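Local coordinates for substrate-binding protein (Synechococcus sp., PDB 6WPN) that probably binds a sugar or oligosaccharide in the periplasm as the substrate-binding component of a transport system, at residues I137-T142 against F320-T325; A156-A161 against R173-R178; G183-V188 against L236-V241. One frame throughout, in Å; residues are numbered along the deposited sequence.

Contact 1. Residues I137-T142 against F320-T325; sequences IPWYLT and FLTNGT
Thr322 pushes its methyl group, CG2, against strand segment 137-142 at the point where the backbone turns from Pro138 into Trp139. CG2 lies 3.5 Å from Pro138 O and 3.8 Å from CD1 of the Trp139 indole, which it meets obliquely at the pyrrole end. The CA atoms of Thr322 and Trp139 are 5.6 Å apart, the nearest pair of the two segments. With OG1 set between the backbone N and the carbonyl carbon (chi1 63°), the threonine turns its methyl to the strand while OG1 comes to 3.6 Å from Ile137 CG2. That meeting is apolar on the isoleucine side; the hydroxyl finds its polar partners in Tyr119 OH and Ala318 O.

Trp139 has CG anti to the backbone N (chi1 -169°), which carries the indole from the strand along the flank of the helix end. Its NE1 is 3.8 Å from Leu321 O, a contact but not a hydrogen bond. On one face of the indole, Tyr140 CD1 lies 3.6 Å above the plane, offset toward the rim. Leu321 contributes mainly its backbone here, and its side chain goes on to Val48 of helix 42-55.

The backbone of Trp139 departs from the extended form (psi -108°), and both Trp139 and Tyr140 make backbone hydrogen bonds with Met300, as in a beta bulge. Strand 137-149 pairs antiparallel with strand 295-303, helix 311-321 ends against strand 137-149, and Asn323 N-caps helix 324-334. Helix 121-124 packs on Pro138.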
# COMPACT_ATOMS: atom_id res chain seq x y z
N ILE A 137 -2.96 -5.86 -15.53
CA ILE A 137 -4.40 -5.72 -15.35
C ILE A 137 -4.66 -5.36 -13.89
O ILE A 137 -4.11 -6.02 -13.00
CB ILE A 137 -5.14 -7.02 -15.73
CG1 ILE A 137 -5.03 -7.28 -17.23
CG2 ILE A 137 -6.61 -6.96 -15.30
CD1 ILE A 137 -5.45 -8.67 -17.64
N PRO A 138 -5.44 -4.32 -13.61
CA PRO A 138 -5.71 -3.97 -12.21
C PRO A 138 -6.51 -5.05 -11.52
O PRO A 138 -7.42 -5.65 -12.09
CB PRO A 138 -6.51 -2.66 -12.31
CG PRO A 138 -6.28 -2.17 -13.70
CD PRO A 138 -6.07 -3.38 -14.55
N TRP A 139 -6.14 -5.32 -10.26
CA TRP A 139 -6.86 -6.28 -9.45
C TRP A 139 -7.64 -5.54 -8.37
O TRP A 139 -8.64 -4.89 -8.67
CB TRP A 139 -5.90 -7.31 -8.86
CG TRP A 139 -6.58 -8.48 -8.23
CD1 TRP A 139 -7.92 -8.72 -8.15
CD2 TRP A 139 -5.94 -9.57 -7.55
NE1 TRP A 139 -8.16 -9.89 -7.47
CE2 TRP A 139 -6.96 -10.43 -7.09
CE3 TRP A 139 -4.61 -9.91 -7.29
CZ2 TRP A 139 -6.69 -11.61 -6.39
CZ3 TRP A 139 -4.34 -11.08 -6.59
CH2 TRP A 139 -5.37 -11.91 -6.15
N TYR A 140 -7.20 -5.63 -7.13
CA TYR A 140 -7.85 -4.93 -6.03
C TYR A 140 -6.98 -3.77 -5.55
O TYR A 140 -5.84 -3.58 -5.98
CB TYR A 140 -8.15 -5.88 -4.87
CG TYR A 140 -6.93 -6.40 -4.16
CD1 TYR A 140 -6.24 -7.50 -4.64
CD2 TYR A 140 -6.48 -5.79 -3.00
CE1 TYR A 140 -5.13 -7.99 -3.98
CE2 TYR A 140 -5.36 -6.27 -2.33
CZ TYR A 140 -4.70 -7.36 -2.82
OH TYR A 140 -3.59 -7.84 -2.16
N LEU A 141 -7.55 -2.99 -4.64
CA LEU A 141 -6.84 -1.84 -4.09
C LEU A 141 -7.34 -1.57 -2.67
O LEU A 141 -8.45 -1.95 -2.29
CB LEU A 141 -6.99 -0.61 -5.00
CG LEU A 141 -8.40 -0.09 -5.21
CD1 LEU A 141 -8.86 0.75 -4.05
CD2 LEU A 141 -8.43 0.72 -6.50
N THR A 142 -6.48 -0.93 -1.88
CA THR A 142 -6.75 -0.62 -0.49
C THR A 142 -6.53 0.87 -0.24
O THR A 142 -5.53 1.43 -0.68
CB THR A 142 -5.83 -1.40 0.47
OG1 THR A 142 -4.49 -0.94 0.31
CG2 THR A 142 -5.85 -2.87 0.16
N PHE A 320 -10.24 -13.51 -15.58
CA PHE A 320 -11.17 -14.25 -14.74
C PHE A 320 -11.05 -13.83 -13.28
O PHE A 320 -12.05 -13.65 -12.59
CB PHE A 320 -10.96 -15.75 -14.89
CG PHE A 320 -11.87 -16.59 -14.03
CD1 PHE A 320 -13.18 -16.82 -14.40
CD2 PHE A 320 -11.40 -17.17 -12.86
CE1 PHE A 320 -14.01 -17.60 -13.62
CE2 PHE A 320 -12.22 -17.95 -12.07
CZ PHE A 320 -13.53 -18.17 -12.45
N LEU A 321 -9.81 -13.69 -12.79
CA LEU A 321 -9.61 -13.30 -11.40
C LEU A 321 -10.11 -11.89 -11.13
O LEU A 321 -10.46 -11.56 -9.99
CB LEU A 321 -8.14 -13.41 -11.03
CG LEU A 321 -7.56 -14.82 -10.85
CD1 LEU A 321 -6.05 -14.76 -10.74
CD2 LEU A 321 -8.18 -15.50 -9.64
N THR A 322 -10.16 -11.05 -12.16
CA THR A 322 -10.51 -9.65 -12.01
C THR A 322 -11.86 -9.30 -12.63
O THR A 322 -12.13 -8.13 -12.88
CB THR A 322 -9.42 -8.77 -12.61
OG1 THR A 322 -9.31 -9.03 -14.01
CG2 THR A 322 -8.08 -9.07 -11.95
N ASN A 323 -12.73 -10.29 -12.86
CA ASN A 323 -14.03 -9.97 -13.43
C ASN A 323 -14.94 -9.42 -12.33
O ASN A 323 -14.53 -9.24 -11.18
CB ASN A 323 -14.65 -11.19 -14.11
CG ASN A 323 -15.00 -12.31 -13.14
OD1 ASN A 323 -14.92 -12.16 -11.92
ND2 ASN A 323 -15.41 -13.45 -13.69
N GLY A 324 -16.21 -9.18 -12.68
CA GLY A 324 -17.13 -8.57 -11.73
C GLY A 324 -17.40 -9.48 -10.54
O GLY A 324 -17.34 -9.04 -9.39
N THR A 325 -17.71 -10.75 -10.81
CA THR A 325 -18.14 -11.65 -9.75
C THR A 325 -17.01 -11.94 -8.77
O THR A 325 -17.20 -11.90 -7.55
CB THR A 325 -18.66 -12.96 -10.35
OG1 THR A 325 -19.74 -12.68 -11.24
CG2 THR A 325 -19.12 -13.91 -9.25

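Contact 2. Residues A156-A161 against R173-R178; sequences AGLSRA and RSIRER
Ala156 O is the polar atom round which Arg178 bends its side chain. The nearest atom is Arg178 CD, 3.1 Å from Ala156 O, and Arg178 NH1 stands 3.5 Å from the same oxygen. The arginine chain leaves the helix straight as far as CD and then turns at chi3 (74°), so that the guanidinium lies across the Ala156-Gly157 backbone at the surface. One face of the group is laid over Ala156 C and Gly157 CA, the latter 3.8 Å from Arg178 NH1. Gly157 has positive phi and ends helix 150-155 in a Schellman motif. The positive charge therefore lies close to the carboxyl end of that helix, where it would probably be favoured by the helix dipole.

Apart from Arg178 the contact is largely apolar. The methyl of Ala156 fits against the helix backbone and the tip of Ile175: its CB is 3.6 Å from Ile175 CD1 and 3.7 Å from Ser174 O. Leu158 comes to the same isoleucine methyl from another residue of the turn, with Leu158 CD1 3.7 Å from Ile175 CD1. Both leucine methyls face Ser174 CB, Leu158 CD1 at 3.9 Å and Leu158 CD2 at 4.0 Å. The Ser174 hydroxyl makes a weak hydrogen bond to Ala170 O, one turn back along its own helix.

The start of the loop after helix 150-155 is thereby packed on helix 168-179, to which the loop leads. Leu153 of helix 150-155 touches both Leu158 and Ile175, Tyr171 extends the apolar patch at Leu158, and Ala259 covers Ile175 from the loop before strand 260-263.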
# COMPACT_ATOMS: atom_id res chain seq x y z
N ALA A 156 -5.93 12.09 26.85
CA ALA A 156 -5.06 13.21 26.50
C ALA A 156 -5.78 14.55 26.46
O ALA A 156 -5.15 15.58 26.17
CB ALA A 156 -4.40 12.94 25.15
N GLY A 157 -7.08 14.58 26.74
CA GLY A 157 -7.81 15.83 26.66
C GLY A 157 -8.05 16.26 25.23
O GLY A 157 -8.04 17.46 24.95
N LEU A 158 -8.24 15.31 24.32
CA LEU A 158 -8.48 15.60 22.92
C LEU A 158 -9.83 15.03 22.51
O LEU A 158 -10.29 14.04 23.07
CB LEU A 158 -7.38 15.02 22.03
CG LEU A 158 -5.96 15.43 22.40
CD1 LEU A 158 -4.94 14.66 21.56
CD2 LEU A 158 -5.78 16.93 22.23
N SER A 159 -10.46 15.68 21.53
CA SER A 159 -11.75 15.23 21.05
C SER A 159 -11.70 14.55 19.69
O SER A 159 -12.66 13.84 19.35
CB SER A 159 -12.74 16.41 20.99
OG SER A 159 -12.23 17.48 20.22
N ARG A 160 -10.63 14.72 18.92
CA ARG A 160 -10.50 14.01 17.65
C ARG A 160 -9.04 14.03 17.22
O ARG A 160 -8.22 14.79 17.73
CB ARG A 160 -11.38 14.62 16.55
CG ARG A 160 -11.08 16.07 16.25
CD ARG A 160 -12.10 16.61 15.26
NE ARG A 160 -12.17 18.07 15.29
CZ ARG A 160 -13.15 18.78 14.74
NH1 ARG A 160 -14.15 18.15 14.13
NH2 ARG A 160 -13.14 20.10 14.81
N ALA A 161 -8.73 13.16 16.26
CA ALA A 161 -7.40 13.01 15.69
C ALA A 161 -7.20 13.96 14.52
O ALA A 161 -8.16 14.29 13.81
CB ALA A 161 -7.17 11.57 15.23
N ARG A 173 2.37 15.58 20.71
CA ARG A 173 2.80 16.07 22.01
C ARG A 173 1.73 15.86 23.07
O ARG A 173 2.01 15.38 24.17
CB ARG A 173 3.19 17.55 21.91
CG ARG A 173 4.45 17.78 21.10
CD ARG A 173 5.00 19.18 21.28
NE ARG A 173 4.44 20.13 20.32
CZ ARG A 173 5.02 20.45 19.17
NH1 ARG A 173 6.18 19.90 18.84
NH2 ARG A 173 4.44 21.31 18.35
N SER A 174 0.47 16.20 22.74
CA SER A 174 -0.61 16.06 23.71
C SER A 174 -0.77 14.61 24.15
O SER A 174 -1.03 14.34 25.33
CB SER A 174 -1.92 16.59 23.14
OG SER A 174 -1.93 18.01 23.09
N ILE A 175 -0.60 13.67 23.23
CA ILE A 175 -0.70 12.26 23.60
C ILE A 175 0.50 11.85 24.45
O ILE A 175 0.35 11.14 25.46
CB ILE A 175 -0.81 11.38 22.34
CG1 ILE A 175 -2.03 11.79 21.49
CG2 ILE A 175 -0.89 9.91 22.73
CD1 ILE A 175 -3.36 11.34 22.05
N ARG A 176 1.70 12.33 24.09
CA ARG A 176 2.91 11.89 24.78
C ARG A 176 2.93 12.34 26.23
O ARG A 176 3.26 11.56 27.12
CB ARG A 176 4.15 12.41 24.06
CG ARG A 176 4.72 11.47 23.03
CD ARG A 176 4.89 10.09 23.61
NE ARG A 176 6.18 9.90 24.25
CZ ARG A 176 6.46 8.89 25.07
NH1 ARG A 176 5.53 7.98 25.36
NH2 ARG A 176 7.67 8.78 25.60
N GLU A 177 2.55 13.59 26.48
CA GLU A 177 2.75 14.15 27.80
C GLU A 177 1.59 13.87 28.75
O GLU A 177 1.81 13.72 29.95
CB GLU A 177 2.98 15.66 27.70
CG GLU A 177 4.22 16.02 26.88
CD GLU A 177 4.41 17.52 26.71
OE1 GLU A 177 3.56 18.30 27.22
OE2 GLU A 177 5.40 17.92 26.07
N ARG A 178 0.37 13.77 28.23
CA ARG A 178 -0.77 13.57 29.11
C ARG A 178 -1.13 12.10 29.31
O ARG A 178 -1.73 11.76 30.34
CB ARG A 178 -1.99 14.34 28.60
CG ARG A 178 -1.75 15.84 28.49
CD ARG A 178 -3.02 16.64 28.19
NE ARG A 178 -3.90 16.74 29.35
CZ ARG A 178 -4.99 17.50 29.41
NH1 ARG A 178 -5.34 18.24 28.36
NH2 ARG A 178 -5.73 17.53 30.51

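Contact 3. Residues G183-V188 against L236-V241; sequences GLFVTV and LLPREV
The Phe185 ring lies over Val241, whose CG1 methyl sits under the centre of one face in a CH-pi contact, 3.7 Å from the centroid and only 6° off the ring normal. The first torsion (chi1 -172°) points the ring away from its own backbone N and toward the turn formed by Pro238 to Val241. There, Pro238 CG meets Phe185 CD2 obliquely at 3.6 Å, and Glu240 CG comes up at the ring edge, near its plane, 3.9 Å from Phe185 CE2. The carboxylate itself turns off to a salt bridge, Glu240 OE2 to Arg248 NE. Were Phe185 replaced by an alanine, the Val241 methyl would probably lose its aromatic cover and a gap would open beside Pro238 and Glu240 CG.

Along the backbone, Val188 N donates to Val241 O over 3.0 Å in a nearly straight bond (173°). Val188 CG1 also lies against this oxygen, and Val186 O rests on Val241 CB. Thr187 OG1 has its polar partners in Gln244 O and Val189 N. At the far end, Leu184 CD2 packs on Leu237 CD2 at 3.6 Å, beside Pro238 CD, which is 3.4 Å from Leu184 O.

Val241 N bonds back to Pro238 O, closing a 3-10 type turn ahead of helix 246-254. This is plain loop-to-loop packing, the segment after helix 168-179 against the turn after helix 219-233, with helices 219-233, 246-254 and 388-403 around it, in the fold of a bacterial extracellular solute-binding protein.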
# COMPACT_ATOMS: atom_id res chain seq x y z
N GLY A 183 1.37 8.91 19.75
CA GLY A 183 0.31 9.36 18.86
C GLY A 183 0.26 8.63 17.54
O GLY A 183 -0.82 8.46 16.97
N LEU A 184 1.42 8.23 17.01
CA LEU A 184 1.46 7.55 15.72
C LEU A 184 2.76 6.75 15.62
O LEU A 184 3.65 6.85 16.47
CB LEU A 184 1.33 8.54 14.56
CG LEU A 184 2.55 9.40 14.24
CD1 LEU A 184 2.40 10.03 12.86
CD2 LEU A 184 2.77 10.48 15.31
N PHE A 185 2.86 5.96 14.55
CA PHE A 185 3.99 5.06 14.34
C PHE A 185 4.22 4.97 12.84
O PHE A 185 3.44 4.31 12.15
CB PHE A 185 3.71 3.68 14.94
CG PHE A 185 4.90 2.75 14.93
CD1 PHE A 185 5.39 2.22 13.75
CD2 PHE A 185 5.49 2.36 16.12
CE1 PHE A 185 6.47 1.36 13.75
CE2 PHE A 185 6.56 1.49 16.13
CZ PHE A 185 7.06 0.99 14.94
N VAL A 186 5.27 5.60 12.34
CA VAL A 186 5.64 5.48 10.93
C VAL A 186 7.06 4.93 10.87
O VAL A 186 7.99 5.55 11.39
CB VAL A 186 5.52 6.82 10.19
CG1 VAL A 186 5.94 6.66 8.74
CG2 VAL A 186 4.10 7.35 10.28
N THR A 187 7.21 3.76 10.26
CA THR A 187 8.49 3.08 10.25
C THR A 187 9.46 3.76 9.28
O THR A 187 9.07 4.31 8.25
CB THR A 187 8.33 1.61 9.88
OG1 THR A 187 9.59 0.94 10.02
CG2 THR A 187 7.83 1.45 8.44
N VAL A 188 10.74 3.72 9.63
CA VAL A 188 11.82 4.20 8.78
C VAL A 188 12.81 3.07 8.47
O VAL A 188 13.95 3.31 8.11
CB VAL A 188 12.49 5.45 9.41
CG1 VAL A 188 13.24 5.10 10.66
CG2 VAL A 188 13.37 6.19 8.41
N LEU A 236 8.61 12.03 20.71
CA LEU A 236 7.22 11.95 20.30
C LEU A 236 6.91 10.68 19.52
O LEU A 236 5.75 10.27 19.47
CB LEU A 236 6.86 13.16 19.45
CG LEU A 236 7.06 14.50 20.17
CD1 LEU A 236 6.60 15.65 19.30
CD2 LEU A 236 6.35 14.50 21.52
N LEU A 237 7.91 10.08 18.90
CA LEU A 237 7.72 8.82 18.20
C LEU A 237 8.30 7.67 19.01
O LEU A 237 9.26 7.86 19.76
CB LEU A 237 8.38 8.86 16.83
CG LEU A 237 7.73 9.82 15.84
CD1 LEU A 237 8.44 9.75 14.50
CD2 LEU A 237 6.25 9.48 15.70
N PRO A 238 7.72 6.48 18.89
CA PRO A 238 8.32 5.31 19.54
C PRO A 238 9.76 5.12 19.07
O PRO A 238 10.07 5.34 17.90
CB PRO A 238 7.43 4.15 19.10
CG PRO A 238 6.13 4.79 18.70
CD PRO A 238 6.51 6.13 18.12
N ARG A 239 10.64 4.75 20.00
CA ARG A 239 12.05 4.64 19.64
C ARG A 239 12.29 3.56 18.59
O ARG A 239 13.24 3.66 17.81
CB ARG A 239 12.90 4.36 20.87
CG ARG A 239 13.09 5.54 21.79
CD ARG A 239 13.94 5.11 22.97
NE ARG A 239 14.20 6.19 23.91
CZ ARG A 239 14.74 6.00 25.11
NH1 ARG A 239 14.95 7.03 25.92
NH2 ARG A 239 15.07 4.77 25.51
N GLU A 240 11.41 2.56 18.51
CA GLU A 240 11.64 1.44 17.62
C GLU A 240 11.12 1.68 16.21
O GLU A 240 11.08 0.74 15.41
CB GLU A 240 11.01 0.16 18.19
CG GLU A 240 9.49 0.20 18.35
CD GLU A 240 9.05 0.57 19.77
OE1 GLU A 240 9.79 1.30 20.46
OE2 GLU A 240 7.96 0.10 20.19
N VAL A 241 10.75 2.92 15.87
CA VAL A 241 10.41 3.19 14.48
C VAL A 241 11.64 3.09 13.59
O VAL A 241 11.51 2.79 12.40
CB VAL A 241 9.75 4.58 14.31
CG1 VAL A 241 8.40 4.64 15.03
CG2 VAL A 241 10.67 5.67 14.79

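From the N terminus, the chain first reaches strand segment 137-142, which meets 320-325: contact 1 closes the longest loop, joining strand 137-149 to the junction between helices 311-321 and 324-334, and the other two contacts nest inside it. Contact 2 closes a short local loop, joining the turn after helix 150-155 to helix 168-179. Contact 3 follows in series, linking the segment after that helix to the loop after helix 219-233. Contacts 2 and 3 touch, with Arg173 and Arg176 packing on Leu236 and Ile175 on Gly183. Contact 1 lies on the opposite side of the chain's centre, about 34 Å from contact 3 between centres, consistent with the two lobes of a solute-binding protein.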